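Local coordinates for chromosome replication initiation inhibitor protein (PDB 3FD3), which probably acts as a DNA-binding transcription regulator of the LysR family, and is represented here by its C-terminal, substrate-binding-type domain, at residues Gly14-Asp19 with Val197-Val202; Asp82-His87 with Arg163-Met168; Asp19-Phe24 with Tyr30-Ala35; Arg86-Gly91 with Ala98-Leu103. All blocks are in the same frame, centred on the assembly; numbering follows the deposited sequence.

Interaction 1: residues Gly14-Asp19 with Val197-Val202; sequences GTWFLD and VGTARV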
loop_
_atom_site.group_PDB
_atom_site.type_symbol
_atom_site.label_atom_id
_atom_site.label_comp_id
_atom_site.label_asym_id
_atom_site.label_seq_id
_atom_site.Cartn_x
_atom_site.Cartn_y
_atom_site.Cartn_z
ATOM N N GLY A 14 -1.324 -4.998 -4.652
ATOM C CA GLY A 14 -1.089 -3.785 -5.404
ATOM C C GLY A 14 -1.355 -3.894 -6.894
ATOM O O GLY A 14 -1.285 -2.866 -7.584
ATOM N N THR A 15 -1.640 -5.109 -7.391
ATOM C CA THR A 15 -1.850 -5.369 -8.789
ATOM C C THR A 15 -3.245 -5.990 -9.038
ATOM O O THR A 15 -4.236 -5.233 -9.136
ATOM C CB THR A 15 -0.679 -6.184 -9.414
ATOM O OG1 THR A 15 -0.434 -7.371 -8.646
ATOM C CG2 THR A 15 0.649 -5.309 -9.462
ATOM N N TRP A 16 -3.339 -7.310 -8.992
ATOM C CA TRP A 16 -4.468 -8.090 -9.536
ATOM C C TRP A 16 -5.423 -8.690 -8.507
ATOM O O TRP A 16 -6.540 -9.112 -8.863
ATOM C CB TRP A 16 -3.930 -9.225 -10.431
ATOM C CG TRP A 16 -3.194 -10.286 -9.653
ATOM C CD1 TRP A 16 -1.889 -10.255 -9.218
ATOM C CD2 TRP A 16 -3.738 -11.508 -9.168
ATOM N NE1 TRP A 16 -1.588 -11.403 -8.526
ATOM C CE2 TRP A 16 -2.707 -12.190 -8.468
ATOM C CE3 TRP A 16 -4.992 -12.113 -9.279
ATOM C CZ2 TRP A 16 -2.903 -13.432 -7.866
ATOM C CZ3 TRP A 16 -5.174 -13.343 -8.694
ATOM C CH2 TRP A 16 -4.149 -13.985 -7.981
ATOM N N PHE A 17 -5.022 -8.759 -7.239
ATOM C CA PHE A 17 -5.762 -9.565 -6.261
ATOM C C PHE A 17 -7.204 -9.095 -6.054
ATOM O O PHE A 17 -8.139 -9.930 -6.043
ATOM C CB PHE A 17 -4.999 -9.548 -4.935
ATOM C CG PHE A 17 -5.656 -10.300 -3.785
ATOM C CD1 PHE A 17 -5.497 -11.657 -3.634
ATOM C CD2 PHE A 17 -6.389 -9.623 -2.851
ATOM C CE1 PHE A 17 -6.085 -12.324 -2.561
ATOM C CE2 PHE A 17 -6.957 -10.298 -1.776
ATOM C CZ PHE A 17 -6.798 -11.636 -1.655
ATOM N N LEU A 18 -7.388 -7.776 -5.920
ATOM C CA LEU A 18 -8.722 -7.227 -5.692
ATOM C C LEU A 18 -9.598 -7.320 -6.917
ATOM O O LEU A 18 -10.819 -7.425 -6.785
ATOM C CB LEU A 18 -8.666 -5.777 -5.195
ATOM C CG LEU A 18 -8.166 -5.615 -3.773
ATOM C CD1 LEU A 18 -8.110 -4.098 -3.382
ATOM C CD2 LEU A 18 -9.032 -6.420 -2.806
ATOM N N ASP A 19 -8.994 -7.314 -8.102
ATOM C CA ASP A 19 -9.757 -7.551 -9.324
ATOM C C ASP A 19 -10.414 -8.929 -9.287
ATOM O O ASP A 19 -11.568 -9.073 -9.678
ATOM C CB ASP A 19 -8.868 -7.425 -10.565
ATOM C CG ASP A 19 -9.660 -7.459 -11.856
ATOM O OD1 ASP A 19 -10.738 -6.826 -11.927
ATOM O OD2 ASP A 19 -9.201 -8.109 -12.814
ATOM N N VAL A 197 -8.015 -17.968 -10.040
ATOM C CA VAL A 197 -7.316 -18.617 -11.136
ATOM C C VAL A 197 -7.569 -17.969 -12.490
ATOM O O VAL A 197 -6.623 -17.738 -13.255
ATOM C CB VAL A 197 -7.635 -20.174 -11.156
ATOM C CG1 VAL A 197 -6.912 -20.862 -12.307
ATOM C CG2 VAL A 197 -7.242 -20.792 -9.814
ATOM N N GLY A 198 -8.824 -17.638 -12.801
ATOM C CA GLY A 198 -9.163 -17.007 -14.065
ATOM C C GLY A 198 -8.560 -15.621 -14.264
ATOM O O GLY A 198 -8.107 -15.267 -15.352
ATOM N N THR A 199 -8.561 -14.829 -13.204
ATOM C CA THR A 199 -7.983 -13.487 -13.256
ATOM C C THR A 199 -6.467 -13.571 -13.421
ATOM O O THR A 199 -5.884 -12.840 -14.231
ATOM C CB THR A 199 -8.352 -12.679 -11.980
ATOM O OG1 THR A 199 -9.776 -12.617 -11.830
ATOM C CG2 THR A 199 -7.777 -11.250 -12.030
ATOM N N ALA A 200 -5.817 -14.441 -12.650
ATOM C CA ALA A 200 -4.368 -14.589 -12.744
ATOM C C ALA A 200 -3.946 -15.062 -14.147
ATOM O O ALA A 200 -2.901 -14.657 -14.652
ATOM C CB ALA A 200 -3.849 -15.534 -11.651
ATOM N N ARG A 201 -4.764 -15.917 -14.765
ATOM C CA ARG A 201 -4.502 -16.390 -16.123
ATOM C C ARG A 201 -4.363 -15.243 -17.125
ATOM O O ARG A 201 -3.540 -15.308 -18.039
ATOM C CB ARG A 201 -5.593 -17.372 -16.596
ATOM C CG ARG A 201 -5.227 -18.133 -17.886
ATOM C CD ARG A 201 -4.038 -19.071 -17.676
ATOM N NE ARG A 201 -4.208 -19.883 -16.471
ATOM C CZ ARG A 201 -4.988 -20.964 -16.385
ATOM N NH1 ARG A 201 -5.664 -21.401 -17.439
ATOM N NH2 ARG A 201 -5.087 -21.617 -15.234
ATOM N N VAL A 202 -5.159 -14.195 -16.943
ATOM C CA VAL A 202 -5.134 -13.055 -17.838
ATOM C C VAL A 202 -3.968 -12.117 -17.534
ATOM O O VAL A 202 -3.361 -11.568 -18.446
ATOM C CB VAL A 202 -6.458 -12.270 -17.740
ATOM C CG1 VAL A 202 -6.375 -10.988 -18.546
ATOM C CG2 VAL A 202 -7.608 -13.147 -18.236
#
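Thr199 is the first residue of Val197-Val202 to meet Trp16, and it does so with its methyl branch. CG2 is anti to the backbone N of Thr199 and stops near the plane of the indole, 4.0 Å from Trp16 CE3, so it meets the edge of the six-membered ring. The same methyl also approaches the carboxylate of Asp19, but that side chain is modelled in two conformers and the approach is doubtful. The other branch of Thr199 does polar work: OG1 hydrogen-bonds to Asn195 O, one turn back in its own helix, and to Lys23 NZ, which gives this buried hydroxyl two partners.

Ala200 comes next and takes a face of the same ring. Its CB sits 4.1 Å from the centroid of the six-membered ring of Trp16 and 21° off the ring normal, a CH-pi contact. The methyl is displaced toward the rim, with Ala200 CB 3.9 Å from Trp16 CZ3. Two consecutive helix residues therefore hold the indole from two directions. Trp16 presents itself this way because chi1 (68°) sets CG between its backbone N and carbonyl carbon, while NE1 makes a weak hydrogen bond to Ser12 OG.

In this domain of the regulator the contact lays the start of helix 17-26 against the C-terminal helix 190-203. Met196 and Val203 of the latter also touch the indole, and Leu70 of strand 66-79 packs on both Trp16 and Ala200, tying the helix pair to the main sheet.

Interaction 2: residues Asp82-His87 with Arg163-Met168; sequences DFMARH and RLVELM
Met84, a selenomethionine, buries more surface here than any other residue, and its selenium settles against Leu167. All three of its torsions lie near -60°, so the chain curls as it leaves the helix and brings SE to 3.8 Å from Leu167 CD1. The terminal methyl continues past the leucine branches to the backbone, where Met84 CE is 3.9 Å from Leu167 CA. Leu167 also touches Trp147 and Ala79.

Helix 81-87 directly follows strand 66-79, and strand 165-181 runs antiparallel to that strand, with backbone hydrogen bonds joining Val165 to Ala79 and Leu167 to Ala77. As in other LysR substrate-binding domains, which share the periplasmic-binding-protein fold, two long strands link two alpha/beta subdomains; the contact lies at the far end of this pair, where strand 66-79 finishes and strand 165-181 starts.

Val165 adds a smaller patch, its CG2 directed at Met84 CG. The modelled distance is unusually tight, but Val165 has two conformers, so it is doubtful. Glu166 starts off the other way and hydrogen-bonds through OE1 to His76 ND1.

Within the helix, His87 ND1 donates to Phe83 O at 3.1 Å, an oxygen that also accepts from His87 N. The ND1 bond is bent (137°): its donor sits on a carbonyl lone pair, but the oxygen is tilted from the imidazole plane. It limits rotation of the imidazole and leaves ND1 above the centre of the Phe83 ring.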
loop_
_atom_site.group_PDB
_atom_site.type_symbol
_atom_site.label_atom_id
_atom_site.label_comp_id
_atom_site.label_asym_id
_atom_site.label_seq_id
_atom_site.Cartn_x
_atom_site.Cartn_y
_atom_site.Cartn_z
ATOM N N ASP A 82 16.938 10.438 -14.338
ATOM C CA ASP A 82 17.833 11.248 -13.524
ATOM C C ASP A 82 18.591 10.372 -12.522
ATOM O O ASP A 82 19.755 10.597 -12.320
ATOM C CB ASP A 82 17.068 12.354 -12.790
ATOM C CG ASP A 82 17.953 13.145 -11.800
ATOM O OD1 ASP A 82 18.854 13.819 -12.259
ATOM O OD2 ASP A 82 17.735 13.009 -10.571
ATOM N N PHE A 83 17.924 9.384 -11.917
ATOM C CA PHE A 83 18.616 8.429 -11.045
ATOM C C PHE A 83 19.757 7.722 -11.772
ATOM O O PHE A 83 20.875 7.584 -11.243
ATOM C CB PHE A 83 17.655 7.411 -10.439
ATOM C CG PHE A 83 18.281 6.589 -9.370
ATOM C CD1 PHE A 83 19.026 5.467 -9.687
ATOM C CD2 PHE A 83 18.158 6.964 -8.054
ATOM C CE1 PHE A 83 19.623 4.737 -8.702
ATOM C CE2 PHE A 83 18.749 6.256 -7.081
ATOM C CZ PHE A 83 19.477 5.127 -7.391
HETATM N N MSE A 84 19.464 7.252 -12.986
HETATM C CA MSE A 84 20.454 6.564 -13.785
HETATM C C MSE A 84 21.627 7.509 -14.090
HETATM O O MSE A 84 22.813 7.117 -14.040
HETATM C CB MSE A 84 19.839 6.053 -15.111
HETATM C CG MSE A 84 18.715 5.070 -15.003
HETATM SE SE MSE A 84 19.198 3.405 -14.157
HETATM C CE MSE A 84 20.432 2.788 -15.468
ATOM N N ALA A 85 21.303 8.758 -14.420
ATOM C CA ALA A 85 22.329 9.728 -14.763
ATOM C C ALA A 85 23.260 10.042 -13.594
ATOM O O ALA A 85 24.459 10.241 -13.780
ATOM C CB ALA A 85 21.688 11.012 -15.284
ATOM N N ARG A 86 22.690 10.126 -12.400
ATOM C CA ARG A 86 23.451 10.528 -11.220
ATOM C C ARG A 86 24.285 9.371 -10.675
ATOM O O ARG A 86 25.393 9.577 -10.210
ATOM C CB ARG A 86 22.490 11.008 -10.148
ATOM C CG ARG A 86 21.879 12.377 -10.453
ATOM C CD ARG A 86 20.835 12.701 -9.451
ATOM N NE ARG A 86 21.419 12.914 -8.138
ATOM C CZ ARG A 86 20.861 12.562 -6.977
ATOM N NH1 ARG A 86 19.735 11.835 -6.956
ATOM N NH2 ARG A 86 21.504 12.843 -5.831
ATOM N N HIS A 87 23.756 8.154 -10.761
ATOM C CA HIS A 87 24.329 7.004 -10.047
ATOM C C HIS A 87 24.945 5.931 -10.912
ATOM O O HIS A 87 25.783 5.149 -10.422
ATOM C CB HIS A 87 23.257 6.360 -9.178
ATOM C CG HIS A 87 22.745 7.266 -8.119
ATOM N ND1 HIS A 87 21.493 7.838 -8.181
ATOM C CD2 HIS A 87 23.311 7.711 -6.973
ATOM C CE1 HIS A 87 21.310 8.589 -7.107
ATOM N NE2 HIS A 87 22.393 8.522 -6.359
ATOM N N ARG A 163 9.425 7.442 -18.217
ATOM C CA ARG A 163 9.440 7.968 -16.848
ATOM C C ARG A 163 10.241 7.056 -15.921
ATOM O O ARG A 163 10.724 7.481 -14.867
ATOM C CB ARG A 163 8.018 8.132 -16.320
ATOM C CG ARG A 163 7.221 9.263 -16.960
ATOM C CD ARG A 163 5.825 9.390 -16.357
ATOM N NE ARG A 163 4.969 8.238 -16.653
ATOM C CZ ARG A 163 4.138 8.118 -17.692
ATOM N NH1 ARG A 163 4.045 9.069 -18.628
ATOM N NH2 ARG A 163 3.406 7.009 -17.816
ATOM N N LEU A 164 10.320 5.784 -16.295
ATOM C CA LEU A 164 11.249 4.848 -15.702
ATOM C C LEU A 164 12.063 4.194 -16.811
ATOM O O LEU A 164 11.643 4.169 -17.974
ATOM C CB LEU A 164 10.532 3.775 -14.885
ATOM C CG LEU A 164 9.791 4.218 -13.622
ATOM C CD1 LEU A 164 8.999 3.058 -13.002
ATOM C CD2 LEU A 164 10.777 4.812 -12.574
ATOM N N VAL A 165 13.233 3.683 -16.456
ATOM C CA VAL A 165 13.992 2.862 -17.360
ATOM C C VAL A 165 14.490 1.669 -16.574
ATOM O O VAL A 165 14.604 1.714 -15.343
ATOM C CB VAL A 165 15.172 3.612 -17.968
ATOM C CG1 VAL A 165 14.677 4.756 -18.866
ATOM C CG2 VAL A 165 16.097 4.119 -16.869
ATOM N N GLU A 166 14.774 0.600 -17.303
ATOM C CA GLU A 166 15.310 -0.620 -16.711
ATOM C C GLU A 166 16.799 -0.429 -16.497
ATOM O O GLU A 166 17.491 0.034 -17.409
ATOM C CB GLU A 166 15.118 -1.809 -17.630
ATOM C CG GLU A 166 13.845 -2.526 -17.457
ATOM C CD GLU A 166 13.814 -3.854 -18.244
ATOM O OE1 GLU A 166 13.920 -4.971 -17.645
ATOM O OE2 GLU A 166 13.707 -3.764 -19.469
ATOM N N LEU A 167 17.300 -0.775 -15.318
ATOM C CA LEU A 167 18.756 -0.717 -15.100
ATOM C C LEU A 167 19.521 -1.499 -16.148
ATOM O O LEU A 167 20.559 -1.029 -16.655
ATOM C CB LEU A 167 19.127 -1.209 -13.710
ATOM C CG LEU A 167 19.032 -0.159 -12.587
ATOM C CD1 LEU A 167 17.610 0.406 -12.380
ATOM C CD2 LEU A 167 19.541 -0.732 -11.305
HETATM N N MSE A 168 19.020 -2.688 -16.465
HETATM C CA MSE A 168 19.621 -3.536 -17.475
HETATM C C MSE A 168 18.475 -4.174 -18.240
HETATM O O MSE A 168 17.875 -5.134 -17.764
HETATM C CB MSE A 168 20.509 -4.596 -16.825
HETATM C CG MSE A 168 21.353 -5.379 -17.802
HETATM SE SE MSE A 168 22.930 -6.157 -16.954
HETATM C CE MSE A 168 23.770 -4.479 -16.411
#

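Interaction 3: residues Asp19-Phe24 with Tyr30-Ala35; sequences DAVSKF and YLVNIA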
loop_
_atom_site.group_PDB
_atom_site.type_symbol
_atom_site.label_atom_id
_atom_site.label_comp_id
_atom_site.label_asym_id
_atom_site.label_seq_id
_atom_site.Cartn_x
_atom_site.Cartn_y
_atom_site.Cartn_z
ATOM N N ASP A 19 -8.994 -7.314 -8.102
ATOM C CA ASP A 19 -9.757 -7.551 -9.324
ATOM C C ASP A 19 -10.414 -8.929 -9.287
ATOM O O ASP A 19 -11.568 -9.073 -9.678
ATOM C CB ASP A 19 -8.868 -7.425 -10.565
ATOM C CG ASP A 19 -9.660 -7.459 -11.856
ATOM O OD1 ASP A 19 -10.738 -6.826 -11.927
ATOM O OD2 ASP A 19 -9.201 -8.109 -12.814
ATOM N N ALA A 20 -9.683 -9.936 -8.806
ATOM C CA ALA A 20 -10.219 -11.277 -8.630
ATOM C C ALA A 20 -11.243 -11.360 -7.502
ATOM O O ALA A 20 -12.330 -11.900 -7.675
ATOM C CB ALA A 20 -9.067 -12.278 -8.342
ATOM N N VAL A 21 -10.895 -10.823 -6.344
ATOM C CA VAL A 21 -11.762 -10.921 -5.182
ATOM C C VAL A 21 -13.098 -10.201 -5.416
ATOM O O VAL A 21 -14.143 -10.711 -5.031
ATOM C CB VAL A 21 -11.090 -10.348 -3.957
ATOM C CG1 VAL A 21 -12.083 -10.342 -2.767
ATOM C CG2 VAL A 21 -9.847 -11.200 -3.618
ATOM N N SER A 22 -13.066 -9.067 -6.103
ATOM C CA SER A 22 -14.270 -8.274 -6.300
ATOM C C SER A 22 -15.243 -8.991 -7.244
ATOM O O SER A 22 -16.464 -8.848 -7.117
ATOM C CB SER A 22 -13.967 -6.854 -6.777
ATOM O OG SER A 22 -13.378 -6.835 -8.059
ATOM N N LYS A 23 -14.708 -9.769 -8.175
ATOM C CA LYS A 23 -15.566 -10.548 -9.069
ATOM C C LYS A 23 -16.353 -11.525 -8.218
ATOM O O LYS A 23 -17.544 -11.746 -8.446
ATOM C CB LYS A 23 -14.763 -11.338 -10.105
ATOM C CG LYS A 23 -14.063 -10.505 -11.193
ATOM C CD LYS A 23 -13.173 -11.410 -12.090
ATOM C CE LYS A 23 -12.192 -10.601 -12.926
ATOM N NZ LYS A 23 -11.427 -11.480 -13.877
ATOM N N PHE A 24 -15.672 -12.147 -7.263
ATOM C CA PHE A 24 -16.325 -13.111 -6.371
ATOM C C PHE A 24 -17.341 -12.452 -5.421
ATOM O O PHE A 24 -18.511 -12.902 -5.325
ATOM C CB PHE A 24 -15.289 -13.891 -5.554
ATOM C CG PHE A 24 -15.908 -14.818 -4.569
ATOM C CD1 PHE A 24 -16.599 -15.937 -5.011
ATOM C CD2 PHE A 24 -15.806 -14.578 -3.214
ATOM C CE1 PHE A 24 -17.192 -16.814 -4.115
ATOM C CE2 PHE A 24 -16.409 -15.463 -2.305
ATOM C CZ PHE A 24 -17.088 -16.561 -2.759
ATOM N N TYR A 30 -20.598 -13.029 0.646
ATOM C CA TYR A 30 -19.447 -13.081 1.521
ATOM C C TYR A 30 -18.794 -11.726 1.713
ATOM O O TYR A 30 -18.770 -10.877 0.809
ATOM C CB TYR A 30 -18.400 -14.042 0.971
ATOM C CG TYR A 30 -18.818 -15.481 1.042
ATOM C CD1 TYR A 30 -18.750 -16.177 2.246
ATOM C CD2 TYR A 30 -19.221 -16.168 -0.095
ATOM C CE1 TYR A 30 -19.104 -17.521 2.327
ATOM C CE2 TYR A 30 -19.562 -17.530 -0.026
ATOM C CZ TYR A 30 -19.494 -18.191 1.195
ATOM O OH TYR A 30 -19.837 -19.528 1.313
ATOM N N LEU A 31 -18.255 -11.540 2.906
ATOM C CA LEU A 31 -17.328 -10.440 3.179
ATOM C C LEU A 31 -15.932 -11.039 3.212
ATOM O O LEU A 31 -15.795 -12.235 3.490
ATOM C CB LEU A 31 -17.676 -9.803 4.526
ATOM C CG LEU A 31 -19.088 -9.199 4.626
ATOM C CD1 LEU A 31 -19.453 -8.853 6.069
ATOM C CD2 LEU A 31 -19.199 -7.993 3.720
ATOM N N VAL A 32 -14.901 -10.226 2.975
ATOM C CA VAL A 32 -13.533 -10.686 3.038
ATOM C C VAL A 32 -12.730 -9.903 4.072
ATOM O O VAL A 32 -12.955 -8.709 4.292
ATOM C CB VAL A 32 -12.844 -10.675 1.655
ATOM C CG1 VAL A 32 -13.601 -11.646 0.710
ATOM C CG2 VAL A 32 -12.733 -9.213 1.053
ATOM N N ASN A 33 -11.845 -10.623 4.743
ATOM C CA ASN A 33 -10.861 -10.029 5.629
ATOM C C ASN A 33 -9.514 -10.342 5.018
ATOM O O ASN A 33 -9.063 -11.506 5.018
ATOM C CB ASN A 33 -11.013 -10.603 7.031
ATOM C CG ASN A 33 -9.966 -10.088 7.998
ATOM O OD1 ASN A 33 -9.115 -9.308 7.657
ATOM N ND2 ASN A 33 -10.050 -10.535 9.221
ATOM N N ILE A 34 -8.907 -9.318 4.433
ATOM C CA ILE A 34 -7.677 -9.470 3.654
ATOM C C ILE A 34 -6.477 -9.204 4.513
ATOM O O ILE A 34 -6.300 -8.097 5.042
ATOM C CB ILE A 34 -7.687 -8.569 2.409
ATOM C CG1 ILE A 34 -8.848 -8.967 1.516
ATOM C CG2 ILE A 34 -6.347 -8.715 1.641
ATOM C CD1 ILE A 34 -9.139 -7.955 0.452
ATOM N N ALA A 35 -5.672 -10.247 4.739
ATOM C CA ALA A 35 -4.450 -10.117 5.522
ATOM C C ALA A 35 -3.285 -10.018 4.554
ATOM O O ALA A 35 -3.151 -10.831 3.610
ATOM C CB ALA A 35 -4.269 -11.341 6.472
#
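Phe24 and Tyr30 supply the aromatic part of this contact. Their planes are nearly parallel, at 22°, but the rings have slid apart, with centroids 5.6 Å from each other, so they scarcely overlap. What touches is one end of the phenylalanine against one side of the tyrosine: Phe24 CZ lies 3.4 Å from Tyr30 CD2, and Phe24 CE2 is 3.6 Å from that same Tyr30 CD2. Phe24 reaches across because its CG is anti to the backbone N (chi1 176°). Leu4 of strand 3-8 packs on both rings.

The aliphatic part is Val21 with Val32, which meet tip to tip. Val21 CG1 fits between the two branches of its partner, 4.0 Å from Val32 CG1 and also 4.0 Å from Val32 CG2.

Together these pairs seat helix 17-26 on strand 31-36 and on the residue that leads into it, in the second half of a beta-alpha-beta crossover that begins with the parallel neighbour, strand 3-8. Strand 31-36 is outermost in its own chain, yet Val32 and Ile34 make backbone hydrogen bonds to the second subunit, and Val32 N also bonds to His129 ND1 of that subunit.

No hydrogen bond passes between Asp19-Phe24 and Tyr30-Ala35. The helix is seated by dispersion and by exclusion of water from valine branches and ring carbons, which leaves the polar backbone of the strand to pair with strand 3-8 and the second subunit.

Interaction 4: residues Arg86-Gly91 with Ala98-Leu103; sequences RHFADG and ARAPGL
Matching torsions, chi1 -63° in His87 and -62° in Phe88, place CG anti to the carbonyl carbon in both residues, and both side chains converge on Ala100. Its methyl fits between them: Ala100 CB is 3.6 Å from Phe88 CZ and 3.8 Å from His87 CB. The phenyl ring comes to the methyl obliquely.

Pro101 covers one face of the imidazole. Its CD stands 3.8 Å from the centroid of the His87 ring, 27° off the normal, in a CH-pi contact shifted toward NE2, with Pro101 CD 3.4 Å from His87 NE2. The two side chains cross at about a right angle. Against the opposite face lies Arg86 CB, which leaves the imidazole sandwiched between aliphatic carbons.

The contact sits at the end of helix 81-87. Phe88 is the first residue to leave helical geometry and opens a type I turn closed by Gly91 N to Phe88 O at 3.1 Å; helix 94-97 then brings the chain back to Ala98-Leu103. Phe88 also packs on Ala96 and Leu97, and Arg99 O accepts a hydrogen bond from Arg1 NH1 of the second subunit.

Nothing polar passes between the segments. His87 acts here as an aromatic plate, its ND1 already engaged by Phe83 O, and the CD hydrogens of proline, somewhat polarised by the adjoining amide nitrogen, are probably well suited to its pi face.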
loop_
_atom_site.group_PDB
_atom_site.type_symbol
_atom_site.label_atom_id
_atom_site.label_comp_id
_atom_site.label_asym_id
_atom_site.label_seq_id
_atom_site.Cartn_x
_atom_site.Cartn_y
_atom_site.Cartn_z
ATOM N N ARG A 86 22.690 10.126 -12.400
ATOM C CA ARG A 86 23.451 10.528 -11.220
ATOM C C ARG A 86 24.285 9.371 -10.675
ATOM O O ARG A 86 25.393 9.577 -10.210
ATOM C CB ARG A 86 22.490 11.008 -10.148
ATOM C CG ARG A 86 21.879 12.377 -10.453
ATOM C CD ARG A 86 20.835 12.701 -9.451
ATOM N NE ARG A 86 21.419 12.914 -8.138
ATOM C CZ ARG A 86 20.861 12.562 -6.977
ATOM N NH1 ARG A 86 19.735 11.835 -6.956
ATOM N NH2 ARG A 86 21.504 12.843 -5.831
ATOM N N HIS A 87 23.756 8.154 -10.761
ATOM C CA HIS A 87 24.329 7.004 -10.047
ATOM C C HIS A 87 24.945 5.931 -10.912
ATOM O O HIS A 87 25.783 5.149 -10.422
ATOM C CB HIS A 87 23.257 6.360 -9.178
ATOM C CG HIS A 87 22.745 7.266 -8.119
ATOM N ND1 HIS A 87 21.493 7.838 -8.181
ATOM C CD2 HIS A 87 23.311 7.711 -6.973
ATOM C CE1 HIS A 87 21.310 8.589 -7.107
ATOM N NE2 HIS A 87 22.393 8.522 -6.359
ATOM N N PHE A 88 24.554 5.893 -12.180
ATOM C CA PHE A 88 25.051 4.902 -13.111
ATOM C C PHE A 88 25.539 5.593 -14.390
ATOM O O PHE A 88 25.271 5.117 -15.493
ATOM C CB PHE A 88 23.951 3.865 -13.423
ATOM C CG PHE A 88 23.478 3.079 -12.213
ATOM C CD1 PHE A 88 24.384 2.330 -11.455
ATOM C CD2 PHE A 88 22.132 3.074 -11.846
ATOM C CE1 PHE A 88 23.968 1.604 -10.339
ATOM C CE2 PHE A 88 21.695 2.371 -10.745
ATOM C CZ PHE A 88 22.610 1.618 -9.972
ATOM N N ALA A 89 26.231 6.726 -14.228
ATOM C CA ALA A 89 26.708 7.515 -15.359
ATOM C C ALA A 89 27.632 6.683 -16.248
ATOM O O ALA A 89 27.513 6.765 -17.467
ATOM C CB ALA A 89 27.424 8.787 -14.898
ATOM N N ASP A 90 28.520 5.870 -15.664
ATOM C CA ASP A 90 29.365 4.972 -16.484
ATOM C C ASP A 90 28.964 3.477 -16.382
ATOM O O ASP A 90 29.815 2.581 -16.483
ATOM C CB ASP A 90 30.868 5.219 -16.255
ATOM C CG ASP A 90 31.358 4.888 -14.838
ATOM O OD1 ASP A 90 32.458 5.405 -14.468
ATOM O OD2 ASP A 90 30.705 4.105 -14.118
ATOM N N GLY A 91 27.656 3.245 -16.213
ATOM C CA GLY A 91 27.039 1.922 -16.301
ATOM C C GLY A 91 26.625 1.346 -14.968
ATOM O O GLY A 91 26.998 1.847 -13.908
ATOM N N ALA A 98 27.367 -0.445 -5.268
ATOM C CA ALA A 98 27.779 -0.323 -3.876
ATOM C C ALA A 98 27.511 1.065 -3.329
ATOM O O ALA A 98 27.598 1.264 -2.117
ATOM C CB ALA A 98 29.283 -0.684 -3.720
ATOM N N ARG A 99 27.210 2.019 -4.214
ATOM C CA ARG A 99 26.982 3.408 -3.833
ATOM C C ARG A 99 25.586 3.982 -4.134
ATOM O O ARG A 99 25.229 4.989 -3.543
ATOM C CB ARG A 99 28.033 4.292 -4.502
ATOM C CG ARG A 99 29.446 3.918 -4.095
ATOM C CD ARG A 99 30.449 4.776 -4.804
ATOM N NE ARG A 99 31.779 4.645 -4.216
ATOM C CZ ARG A 99 32.207 5.299 -3.128
ATOM N NH1 ARG A 99 31.403 6.130 -2.459
ATOM N NH2 ARG A 99 33.449 5.112 -2.692
ATOM N N ALA A 100 24.822 3.378 -5.042
ATOM C CA ALA A 100 23.538 3.923 -5.483
ATOM C C ALA A 100 22.455 3.540 -4.469
ATOM O O ALA A 100 22.415 2.382 -4.058
ATOM C CB ALA A 100 23.175 3.359 -6.841
ATOM N N PRO A 101 21.567 4.477 -4.087
ATOM C CA PRO A 101 20.511 4.090 -3.141
ATOM C C PRO A 101 19.506 3.115 -3.743
ATOM O O PRO A 101 18.816 3.440 -4.706
ATOM C CB PRO A 101 19.812 5.423 -2.818
ATOM C CG PRO A 101 20.821 6.438 -3.091
ATOM C CD PRO A 101 21.622 5.937 -4.264
ATOM N N GLY A 102 19.411 1.934 -3.145
ATOM C CA GLY A 102 18.379 0.987 -3.503
ATOM C C GLY A 102 17.095 1.255 -2.746
ATOM O O GLY A 102 17.034 2.098 -1.813
ATOM N N LEU A 103 16.084 0.479 -3.117
ATOM C CA LEU A 103 14.846 0.364 -2.366
ATOM C C LEU A 103 14.688 -1.100 -1.940
ATOM O O LEU A 103 14.832 -2.011 -2.770
ATOM C CB LEU A 103 13.647 0.767 -3.217
ATOM C CG LEU A 103 13.705 2.146 -3.847
ATOM C CD1 LEU A 103 12.607 2.328 -4.917
ATOM C CD2 LEU A 103 13.608 3.240 -2.746
#

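In the fold
The four contacts form two well-separated pairs. Interactions 1 and 3, centred about 11 Å apart, share Asp19 and helix 17-26: one face of that helix meets helix 190-203, another meets strand 31-36, and Phe17 and Leu18 of the first contact pack on Ile34 of the other. Interactions 2 and 4, centred about 8 Å apart, share the end of helix 81-87, with Phe83 and Phe88 packed between them. Interactions 1, 3 and 4 are mostly buried; interaction 2 is more open. Methyl or methylene groups lie over ring faces in 1 and 4, rings slip past each other in 3, and a curled selenomethionine side chain does the filling in 2.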